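Local atomic coordinates of uncharacterized protein (Legionella longbeachae NSW150, PDB entry 4JZA), a protein that probably acts as a phosphoinositide phosphatase, removing the 3-phosphate from phosphatidylinositol 3-phosphate, and may alter host lipids during infection. Residues L306-S314 / W386-H394; Y57-F65 / E315-V324. All blocks are in the same frame, centred on the assembly; numbering follows the deposited sequence.

Contact 1: residues L306-S314 / W386-H394; sequences LPQWYWVLS and WPKAVQQRH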
loop_
_atom_site.group_PDB
_atom_site.type_symbol
_atom_site.label_atom_id
_atom_site.label_comp_id
_atom_site.label_asym_id
_atom_site.label_seq_id
_atom_site.Cartn_x
_atom_site.Cartn_y
_atom_site.Cartn_z
ATOM N N LEU A 306 -11.424 -14.730 -17.533
ATOM C CA LEU A 306 -11.259 -13.982 -16.319
ATOM C C LEU A 306 -11.367 -12.498 -16.626
ATOM O O LEU A 306 -11.149 -12.057 -17.715
ATOM C CB LEU A 306 -9.920 -14.295 -15.704
ATOM C CG LEU A 306 -9.883 -15.711 -15.180
ATOM C CD1 LEU A 306 -8.459 -16.087 -14.746
ATOM C CD2 LEU A 306 -10.883 -15.862 -14.047
ATOM N N PRO A 307 -11.725 -11.719 -15.640
ATOM C CA PRO A 307 -11.948 -10.299 -15.852
ATOM C C PRO A 307 -10.696 -9.468 -16.056
ATOM O O PRO A 307 -9.642 -9.769 -15.509
ATOM C CB PRO A 307 -12.625 -9.882 -14.573
ATOM C CG PRO A 307 -12.085 -10.841 -13.557
ATOM C CD PRO A 307 -11.944 -12.139 -14.242
ATOM N N GLN A 308 -10.846 -8.414 -16.852
ATOM C CA GLN A 308 -9.740 -7.543 -17.244
ATOM C C GLN A 308 -9.057 -6.875 -16.041
ATOM O O GLN A 308 -7.852 -6.700 -16.042
ATOM C CB GLN A 308 -10.264 -6.527 -18.244
ATOM C CG GLN A 308 -9.230 -5.687 -18.949
ATOM C CD GLN A 308 -9.884 -4.653 -19.867
ATOM O OE1 GLN A 308 -11.061 -4.307 -19.705
ATOM N NE2 GLN A 308 -9.119 -4.139 -20.824
ATOM N N TRP A 309 -9.795 -6.538 -14.990
ATOM C CA TRP A 309 -9.142 -6.033 -13.797
ATOM C C TRP A 309 -8.111 -6.999 -13.235
ATOM O O TRP A 309 -7.142 -6.576 -12.645
ATOM C CB TRP A 309 -10.133 -5.633 -12.714
ATOM C CG TRP A 309 -10.907 -6.704 -12.065
ATOM C CD1 TRP A 309 -12.216 -6.957 -12.240
ATOM C CD2 TRP A 309 -10.445 -7.614 -11.079
ATOM N NE1 TRP A 309 -12.611 -7.982 -11.431
ATOM C CE2 TRP A 309 -11.524 -8.413 -10.715
ATOM C CE3 TRP A 309 -9.214 -7.830 -10.454
ATOM C CZ2 TRP A 309 -11.411 -9.440 -9.746
ATOM C CZ3 TRP A 309 -9.105 -8.857 -9.483
ATOM C CH2 TRP A 309 -10.197 -9.628 -9.143
ATOM N N TYR A 310 -8.317 -8.294 -13.396
ATOM C CA TYR A 310 -7.404 -9.284 -12.851
ATOM C C TYR A 310 -6.126 -9.247 -13.649
ATOM O O TYR A 310 -5.033 -9.224 -13.072
ATOM C CB TYR A 310 -8.020 -10.678 -12.894
ATOM C CG TYR A 310 -7.102 -11.734 -12.457
ATOM C CD1 TYR A 310 -6.732 -11.834 -11.122
ATOM C CD2 TYR A 310 -6.570 -12.650 -13.365
ATOM C CE1 TYR A 310 -5.849 -12.817 -10.697
ATOM C CE2 TYR A 310 -5.683 -13.640 -12.939
ATOM C CZ TYR A 310 -5.322 -13.721 -11.600
ATOM O OH TYR A 310 -4.437 -14.690 -11.129
ATOM N N TRP A 311 -6.242 -9.187 -14.974
ATOM C CA TRP A 311 -5.045 -9.303 -15.836
ATOM C C TRP A 311 -4.061 -8.128 -15.732
ATOM O O TRP A 311 -2.899 -8.268 -16.045
ATOM C CB TRP A 311 -5.438 -9.521 -17.315
ATOM C CG TRP A 311 -6.209 -10.806 -17.597
ATOM C CD1 TRP A 311 -7.455 -10.894 -18.096
ATOM C CD2 TRP A 311 -5.763 -12.157 -17.392
ATOM N NE1 TRP A 311 -7.824 -12.208 -18.206
ATOM C CE2 TRP A 311 -6.794 -13.002 -17.790
ATOM C CE3 TRP A 311 -4.579 -12.726 -16.937
ATOM C CZ2 TRP A 311 -6.697 -14.375 -17.724
ATOM C CZ3 TRP A 311 -4.481 -14.108 -16.882
ATOM C CH2 TRP A 311 -5.516 -14.909 -17.284
ATOM N N VAL A 312 -4.522 -6.962 -15.325
ATOM C CA VAL A 312 -3.612 -5.824 -15.147
ATOM C C VAL A 312 -2.823 -5.877 -13.810
ATOM O O VAL A 312 -1.814 -5.160 -13.617
ATOM C CB VAL A 312 -4.344 -4.488 -15.319
ATOM C CG1 VAL A 312 -4.968 -4.414 -16.701
ATOM C CG2 VAL A 312 -5.409 -4.303 -14.256
ATOM N N LEU A 313 -3.249 -6.734 -12.891
ATOM C CA LEU A 313 -2.498 -6.866 -11.674
ATOM C C LEU A 313 -1.071 -7.267 -12.033
ATOM O O LEU A 313 -0.867 -7.972 -12.984
ATOM C CB LEU A 313 -3.122 -7.914 -10.756
ATOM C CG LEU A 313 -4.464 -7.572 -10.139
ATOM C CD1 LEU A 313 -4.922 -8.717 -9.281
ATOM C CD2 LEU A 313 -4.366 -6.315 -9.310
ATOM N N SER A 314 -0.086 -6.758 -11.291
ATOM C CA SER A 314 1.268 -7.200 -11.373
ATOM C C SER A 314 1.325 -8.644 -10.976
ATOM O O SER A 314 0.418 -9.185 -10.361
ATOM C CB SER A 314 2.129 -6.411 -10.408
ATOM O OG SER A 314 1.872 -6.759 -9.048
ATOM N N TRP A 386 -3.940 2.231 -16.295
ATOM C CA TRP A 386 -4.629 1.061 -16.777
ATOM C C TRP A 386 -5.613 1.461 -17.848
ATOM O O TRP A 386 -5.886 2.620 -18.005
ATOM C CB TRP A 386 -5.386 0.424 -15.636
ATOM C CG TRP A 386 -4.551 -0.241 -14.656
ATOM C CD1 TRP A 386 -3.243 -0.643 -14.803
ATOM C CD2 TRP A 386 -4.970 -0.693 -13.369
ATOM N NE1 TRP A 386 -2.813 -1.306 -13.654
ATOM C CE2 TRP A 386 -3.860 -1.356 -12.770
ATOM C CE3 TRP A 386 -6.172 -0.591 -12.658
ATOM C CZ2 TRP A 386 -3.927 -1.920 -11.511
ATOM C CZ3 TRP A 386 -6.246 -1.127 -11.412
ATOM C CH2 TRP A 386 -5.121 -1.800 -10.840
ATOM N N PRO A 387 -6.165 0.497 -18.592
ATOM C CA PRO A 387 -7.209 0.844 -19.582
ATOM C C PRO A 387 -8.375 1.594 -18.988
ATOM O O PRO A 387 -8.739 1.348 -17.863
ATOM C CB PRO A 387 -7.707 -0.533 -20.060
ATOM C CG PRO A 387 -6.502 -1.396 -19.921
ATOM C CD PRO A 387 -5.739 -0.903 -18.722
ATOM N N LYS A 388 -9.001 2.462 -19.769
ATOM C CA LYS A 388 -10.176 3.172 -19.287
ATOM C C LYS A 388 -11.232 2.217 -18.737
ATOM O O LYS A 388 -11.953 2.559 -17.820
ATOM C CB LYS A 388 -10.782 4.046 -20.387
ATOM C CG LYS A 388 -9.997 5.314 -20.664
ATOM C CD LYS A 388 -10.881 6.400 -21.271
ATOM C CE LYS A 388 -10.174 7.758 -21.260
ATOM N NZ LYS A 388 -8.732 7.675 -21.666
ATOM N N ALA A 389 -11.323 1.025 -19.294
ATOM C CA ALA A 389 -12.393 0.122 -18.907
ATOM C C ALA A 389 -12.218 -0.441 -17.508
ATOM O O ALA A 389 -13.193 -0.598 -16.805
ATOM C CB ALA A 389 -12.539 -1.021 -19.912
ATOM N N VAL A 390 -10.984 -0.739 -17.114
ATOM C CA VAL A 390 -10.720 -1.227 -15.763
ATOM C C VAL A 390 -10.908 -0.069 -14.781
ATOM O O VAL A 390 -11.347 -0.240 -13.646
ATOM C CB VAL A 390 -9.285 -1.773 -15.609
ATOM C CG1 VAL A 390 -9.001 -2.115 -14.159
ATOM C CG2 VAL A 390 -9.059 -2.990 -16.440
ATOM N N GLN A 391 -10.575 1.126 -15.239
ATOM C CA GLN A 391 -10.567 2.276 -14.382
ATOM C C GLN A 391 -11.982 2.561 -13.973
ATOM O O GLN A 391 -12.251 2.946 -12.831
ATOM C CB GLN A 391 -9.946 3.451 -15.124
ATOM C CG GLN A 391 -8.832 4.075 -14.338
ATOM C CD GLN A 391 -7.913 4.931 -15.151
ATOM O OE1 GLN A 391 -7.327 4.459 -16.112
ATOM N NE2 GLN A 391 -7.744 6.193 -14.743
ATOM N N GLN A 392 -12.892 2.321 -14.917
ATOM C CA GLN A 392 -14.329 2.502 -14.710
ATOM C C GLN A 392 -14.998 1.340 -13.965
ATOM O O GLN A 392 -16.031 1.515 -13.340
ATOM C CB GLN A 392 -15.028 2.702 -16.058
ATOM C CG GLN A 392 -14.625 3.989 -16.768
ATOM C CD GLN A 392 -15.320 4.193 -18.132
ATOM O OE1 GLN A 392 -14.894 5.023 -18.930
ATOM N NE2 GLN A 392 -16.393 3.442 -18.393
ATOM N N ARG A 393 -14.478 0.136 -14.091
ATOM C CA ARG A 393 -15.055 -0.964 -13.342
ATOM C C ARG A 393 -14.827 -0.649 -11.866
ATOM O O ARG A 393 -15.720 -0.863 -11.072
ATOM C CB ARG A 393 -14.433 -2.305 -13.742
ATOM C CG ARG A 393 -14.635 -3.452 -12.775
ATOM C CD ARG A 393 -16.071 -3.845 -12.674
ATOM N NE ARG A 393 -16.230 -4.781 -11.567
ATOM C CZ ARG A 393 -15.942 -6.067 -11.624
ATOM N NH1 ARG A 393 -15.497 -6.603 -12.753
ATOM N NH2 ARG A 393 -16.142 -6.835 -10.564
ATOM N N HIS A 394 -13.639 -0.129 -11.513
ATOM C CA HIS A 394 -13.354 0.357 -10.154
ATOM C C HIS A 394 -14.303 1.475 -9.671
ATOM O O HIS A 394 -14.929 1.359 -8.602
ATOM C CB HIS A 394 -11.897 0.822 -10.046
ATOM C CG HIS A 394 -10.918 -0.294 -9.983
ATOM N ND1 HIS A 394 -10.260 -0.631 -8.824
ATOM C CD2 HIS A 394 -10.500 -1.175 -10.921
ATOM C CE1 HIS A 394 -9.458 -1.657 -9.059
ATOM N NE2 HIS A 394 -9.591 -2.014 -10.321
HETATM O O HOH W 1 -7.756 -4.106 -11.076
#

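Contact 2: residues Y57-F65 / E315-V324; sequences YFLIDAYPF and EHQQFFLEHV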
loop_
_atom_site.group_PDB
_atom_site.type_symbol
_atom_site.label_atom_id
_atom_site.label_comp_id
_atom_site.label_asym_id
_atom_site.label_seq_id
_atom_site.Cartn_x
_atom_site.Cartn_y
_atom_site.Cartn_z
ATOM N N TYR A 57 6.662 -12.521 6.311
ATOM C CA TYR A 57 6.177 -13.878 6.290
ATOM C C TYR A 57 5.136 -14.079 5.210
ATOM O O TYR A 57 5.196 -15.070 4.488
ATOM C CB TYR A 57 5.620 -14.312 7.640
ATOM C CG TYR A 57 6.692 -14.795 8.570
ATOM C CD1 TYR A 57 7.650 -13.927 9.052
ATOM C CD2 TYR A 57 6.766 -16.133 8.949
ATOM C CE1 TYR A 57 8.643 -14.354 9.915
ATOM C CE2 TYR A 57 7.758 -16.582 9.812
ATOM C CZ TYR A 57 8.692 -15.681 10.304
ATOM O OH TYR A 57 9.690 -16.100 11.181
ATOM N N PHE A 58 4.204 -13.151 5.048
ATOM C CA PHE A 58 3.257 -13.310 3.964
ATOM C C PHE A 58 3.981 -13.428 2.636
ATOM O O PHE A 58 3.605 -14.212 1.755
ATOM C CB PHE A 58 2.344 -12.115 3.895
ATOM C CG PHE A 58 1.213 -12.281 2.929
ATOM C CD1 PHE A 58 1.367 -11.919 1.619
ATOM C CD2 PHE A 58 -0.000 -12.776 3.356
ATOM C CE1 PHE A 58 0.357 -12.073 0.738
ATOM C CE2 PHE A 58 -1.037 -12.934 2.477
ATOM C CZ PHE A 58 -0.853 -12.578 1.167
ATOM N N LEU A 59 5.000 -12.611 2.473
ATOM C CA LEU A 59 5.724 -12.498 1.207
ATOM C C LEU A 59 6.394 -13.807 0.881
ATOM O O LEU A 59 6.311 -14.310 -0.248
ATOM C CB LEU A 59 6.744 -11.358 1.315
ATOM C CG LEU A 59 7.655 -11.122 0.131
ATOM C CD1 LEU A 59 6.915 -10.789 -1.148
ATOM C CD2 LEU A 59 8.652 -10.035 0.502
ATOM N N ILE A 60 7.056 -14.374 1.880
ATOM C CA ILE A 60 7.868 -15.554 1.645
ATOM C C ILE A 60 7.007 -16.793 1.428
ATOM O O ILE A 60 7.372 -17.669 0.640
ATOM C CB ILE A 60 8.953 -15.745 2.725
ATOM C CG1 ILE A 60 10.043 -16.687 2.214
ATOM C CG2 ILE A 60 8.366 -16.235 4.027
ATOM C CD1 ILE A 60 11.372 -16.531 2.940
ATOM N N ASP A 61 5.867 -16.850 2.104
ATOM C CA ASP A 61 4.920 -17.933 1.913
ATOM C C ASP A 61 4.148 -17.769 0.573
ATOM O O ASP A 61 3.715 -18.730 0.003
ATOM C CB ASP A 61 3.936 -18.019 3.108
ATOM C CG ASP A 61 4.623 -18.439 4.440
ATOM O OD1 ASP A 61 5.786 -18.889 4.408
ATOM O OD2 ASP A 61 4.013 -18.299 5.519
ATOM N N ALA A 62 3.980 -16.566 0.049
ATOM C CA ALA A 62 3.091 -16.356 -1.114
ATOM C C ALA A 62 3.836 -16.216 -2.415
ATOM O O ALA A 62 3.342 -16.632 -3.444
ATOM C CB ALA A 62 2.263 -15.114 -0.899
ATOM N N TYR A 63 5.016 -15.601 -2.377
ATOM C CA TYR A 63 5.688 -15.222 -3.599
ATOM C C TYR A 63 6.961 -16.082 -3.814
ATOM O O TYR A 63 7.927 -15.985 -3.052
ATOM C CB TYR A 63 5.924 -13.697 -3.619
ATOM C CG TYR A 63 6.328 -13.107 -4.960
ATOM C CD1 TYR A 63 5.706 -13.501 -6.144
ATOM C CD2 TYR A 63 7.333 -12.132 -5.051
ATOM C CE1 TYR A 63 6.093 -12.984 -7.379
ATOM C CE2 TYR A 63 7.734 -11.597 -6.299
ATOM C CZ TYR A 63 7.105 -12.033 -7.456
ATOM O OH TYR A 63 7.435 -11.551 -8.706
ATOM N N PRO A 64 6.945 -16.949 -4.863
ATOM C CA PRO A 64 8.145 -17.725 -5.191
ATOM C C PRO A 64 9.341 -16.880 -5.618
ATOM O O PRO A 64 9.206 -15.978 -6.455
ATOM C CB PRO A 64 7.696 -18.578 -6.390
ATOM C CG PRO A 64 6.623 -17.776 -7.035
ATOM C CD PRO A 64 5.872 -17.221 -5.849
ATOM N N PHE A 65 10.504 -17.201 -5.060
ATOM C CA PHE A 65 11.780 -16.684 -5.536
ATOM C C PHE A 65 12.493 -17.829 -6.218
ATOM O O PHE A 65 12.524 -18.930 -5.686
ATOM C CB PHE A 65 12.617 -16.140 -4.387
ATOM C CG PHE A 65 12.890 -17.129 -3.293
ATOM C CD1 PHE A 65 11.920 -17.438 -2.349
ATOM C CD2 PHE A 65 14.131 -17.695 -3.168
ATOM C CE1 PHE A 65 12.185 -18.328 -1.322
ATOM C CE2 PHE A 65 14.408 -18.571 -2.136
ATOM C CZ PHE A 65 13.434 -18.894 -1.215
ATOM N N GLU A 315 2.418 -9.285 -11.301
ATOM C CA GLU A 315 2.497 -10.687 -11.042
ATOM C C GLU A 315 2.531 -10.982 -9.528
ATOM O O GLU A 315 1.962 -11.952 -9.042
ATOM C CB GLU A 315 3.725 -11.266 -11.736
ATOM C CG GLU A 315 3.748 -12.774 -11.631
ATOM C CD GLU A 315 5.059 -13.392 -12.048
ATOM O OE1 GLU A 315 4.999 -14.271 -12.932
ATOM O OE2 GLU A 315 6.121 -13.031 -11.482
ATOM N N HIS A 316 3.234 -10.154 -8.790
ATOM C CA HIS A 316 3.274 -10.337 -7.359
ATOM C C HIS A 316 1.880 -10.166 -6.726
ATOM O O HIS A 316 1.493 -10.947 -5.840
ATOM C CB HIS A 316 4.391 -9.487 -6.689
ATOM C CG HIS A 316 4.225 -8.012 -6.828
ATOM N ND1 HIS A 316 4.872 -7.282 -7.797
ATOM C CD2 HIS A 316 3.482 -7.130 -6.124
ATOM C CE1 HIS A 316 4.529 -6.011 -7.698
ATOM N NE2 HIS A 316 3.681 -5.891 -6.690
ATOM N N GLN A 317 1.106 -9.192 -7.194
ATOM C CA GLN A 317 -0.212 -9.021 -6.621
ATOM C C GLN A 317 -0.990 -10.340 -6.811
ATOM O O GLN A 317 -1.718 -10.766 -5.927
ATOM C CB GLN A 317 -0.975 -7.846 -7.278
ATOM C CG GLN A 317 -0.489 -6.464 -6.876
ATOM C CD GLN A 317 -1.397 -5.704 -5.926
ATOM O OE1 GLN A 317 -2.612 -5.948 -5.799
ATOM N NE2 GLN A 317 -0.808 -4.761 -5.270
ATOM N N GLN A 318 -0.825 -10.975 -7.964
ATOM C CA GLN A 318 -1.623 -12.163 -8.310
ATOM C C GLN A 318 -1.273 -13.309 -7.378
ATOM O O GLN A 318 -2.177 -13.975 -6.859
ATOM C CB GLN A 318 -1.479 -12.535 -9.765
ATOM C CG GLN A 318 -1.791 -11.366 -10.695
ATOM C CD GLN A 318 -1.877 -11.733 -12.173
ATOM O OE1 GLN A 318 -0.921 -12.160 -12.811
ATOM N NE2 GLN A 318 -3.025 -11.540 -12.717
ATOM N N PHE A 319 0.013 -13.473 -7.093
ATOM C CA PHE A 319 0.427 -14.475 -6.126
ATOM C C PHE A 319 -0.078 -14.117 -4.755
ATOM O O PHE A 319 -0.456 -14.999 -4.014
ATOM C CB PHE A 319 1.941 -14.648 -6.058
ATOM C CG PHE A 319 2.520 -15.520 -7.141
ATOM C CD1 PHE A 319 2.358 -16.898 -7.104
ATOM C CD2 PHE A 319 3.275 -14.971 -8.158
ATOM C CE1 PHE A 319 2.925 -17.712 -8.059
ATOM C CE2 PHE A 319 3.847 -15.779 -9.128
ATOM C CZ PHE A 319 3.683 -17.155 -9.068
ATOM N N PHE A 320 -0.100 -12.834 -4.410
ATOM C CA PHE A 320 -0.627 -12.426 -3.108
ATOM C C PHE A 320 -2.118 -12.741 -3.071
ATOM O O PHE A 320 -2.628 -13.304 -2.084
ATOM C CB PHE A 320 -0.427 -10.930 -2.843
ATOM C CG PHE A 320 1.013 -10.484 -2.696
ATOM C CD1 PHE A 320 2.031 -11.363 -2.496
ATOM C CD2 PHE A 320 1.316 -9.137 -2.730
ATOM C CE1 PHE A 320 3.326 -10.907 -2.357
ATOM C CE2 PHE A 320 2.591 -8.669 -2.590
ATOM C CZ PHE A 320 3.608 -9.550 -2.410
ATOM N N LEU A 321 -2.833 -12.398 -4.135
ATOM C CA LEU A 321 -4.270 -12.682 -4.148
ATOM C C LEU A 321 -4.503 -14.174 -3.977
ATOM O O LEU A 321 -5.307 -14.596 -3.141
ATOM C CB LEU A 321 -4.931 -12.182 -5.446
ATOM C CG LEU A 321 -6.444 -12.319 -5.598
ATOM C CD1 LEU A 321 -7.152 -11.664 -4.445
ATOM C CD2 LEU A 321 -6.870 -11.657 -6.918
ATOM N N GLU A 322 -3.778 -14.939 -4.798
ATOM C CA GLU A 322 -3.808 -16.381 -4.767
ATOM C C GLU A 322 -3.613 -16.896 -3.341
ATOM O O GLU A 322 -4.335 -17.763 -2.890
ATOM C CB GLU A 322 -2.737 -16.964 -5.699
ATOM C CG GLU A 322 -2.411 -18.450 -5.492
ATOM C CD GLU A 322 -1.284 -18.959 -6.390
ATOM O OE1 GLU A 322 -0.850 -20.114 -6.230
ATOM O OE2 GLU A 322 -0.815 -18.211 -7.268
ATOM N N HIS A 323 -2.667 -16.351 -2.614
ATOM C CA HIS A 323 -2.346 -16.929 -1.331
ATOM C C HIS A 323 -3.448 -16.737 -0.295
ATOM O O HIS A 323 -3.627 -17.571 0.580
ATOM C CB HIS A 323 -1.071 -16.324 -0.811
ATOM C CG HIS A 323 -0.579 -16.964 0.446
ATOM N ND1 HIS A 323 0.005 -18.215 0.466
ATOM C CD2 HIS A 323 -0.556 -16.517 1.727
ATOM C CE1 HIS A 323 0.368 -18.513 1.705
ATOM N NE2 HIS A 323 0.051 -17.493 2.486
ATOM N N VAL A 324 -4.160 -15.622 -0.385
ATOM C CA VAL A 324 -5.296 -15.338 0.492
ATOM C C VAL A 324 -6.491 -16.157 0.095
ATOM O O VAL A 324 -7.162 -16.652 0.991
ATOM C CB VAL A 324 -5.717 -13.862 0.441
ATOM C CG1 VAL A 324 -7.003 -13.633 1.176
ATOM C CG2 VAL A 324 -4.670 -12.993 1.089
#

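Contact 1: residues L306-S314 / W386-H394
Val312 and Trp386 meet through a CH-pi contact where short helix 308-311 packs on the start of helix 388-402. In this alpha/beta fold the longer helix lies on the beta-alpha-beta crossover between parallel strands 365-374 and 412-416 of the mixed sheet, with strand 545-549 between them. Methyl CG2 of Val312 sits over the six-membered ring of Trp386, 3.8 Å from its centroid and 16° off the ring normal. The other methyl, CG1, slides past the pyrrolidine of Pro387, the N-cap residue of the second helix, and lies 4.1 Å from its CD. Val390 fills the middle of the interface and divides its two methyls between neighbours: CG1 is 4.0 Å from Trp309 CB, while CG2 is 3.7 Å from Gln308 CG. Beyond that point the extended chain of Gln308 reaches along the helix start, its OE1 3.6 Å from Ala389 CB. His201 of helix 198-206 touches Gln308, Val312 and Pro387.

Trp309 closes the other end. With CG held between backbone N and carbonyl carbon (chi1 68°), the indole folds back over Pro307 CG and turns its CD1-NE1 edge to Arg393. The arginine chain bends at chi2, bringing NH1 to that edge, 3.3 Å from Trp309 CD1, which in turn lies over a face of the guanidinium; the two planes are 84° apart. Trp309 NE1 and Arg393 NH1 are both donors and do not bond each other. Glu177 serves both: OE1 accepts a hydrogen bond from Trp309 NE1 and OE2 forms a salt bridge with Arg393 NH1. A water donates to Trp309 O at 3.0 Å and hydrogen-bonds His394 NE2 at 2.9 Å, meeting the imidazole at its edge.

Contact 2: residues Y57-F65 / E315-V324
Phe58 meets two rings of helix 315-325, each in a different sense. It turns its own edge toward the face of Phe320, in an offset T-shaped pair with centroids 5.6 Å apart. Toward His323 the roles reverse: the imidazole directs its edge at the face of Phe58, the centroids 5.2 Å apart and the planes at 86°. Holding CG of Phe58 anti to the backbone N (chi1 -172°) carries the ring from the flank of its helix into this site, where CZ also lies 3.8 Å from Val324 CG2. The three rings make an aromatic cluster at a nearly perpendicular helix crossing: the axes of segments 57-62, the end of helix 41-62, and 315-324 come within 9.6 Å. Ala62 lies at the crossing, its CB 3.5 Å from His323 CB and its CA over the imidazole face.

Just past the helix end, two further residues lie along the same partner. Tyr63 and Phe319 meet obliquely, ring planes 56° apart, with Tyr63 CD1 beside Phe319 CD2. Tyr63 also receives His316 CB over one ring face, 3.9 Å from the centroid, while the imidazole beyond is tied through NE2 to Glu131. Pro64 places CD over the centre of the Phe319 ring, 3.7 Å from its centroid, and Lys188 adds a cation-pi contact to that phenyl group. At the tip of Tyr63, OH donates a weak hydrogen bond to Glu315 OE2 at 3.4 Å.

Overall arrangement
Contacts 1 and 2, with centres about 20 Å apart, are joined through consecutive helices: 308-311 carries one side of contact 1 and 315-325 one side of contact 2. At the join, Ser314 caps the second helix through its OG and Gln317 N. The segments also touch directly: Leu313, in the connecting loop, has CB 3.7 Å from Gln318 CG, and Tyr310 CE1 of the first helix is 4.1 Å from Leu321 CD2. Thr189 bonds both, through Trp311 O and Gln318 OE1. The continuous segment 306-324 therefore links helix 41-62 from early in the chain to helix 388-402, which follows sheet strand 365-374.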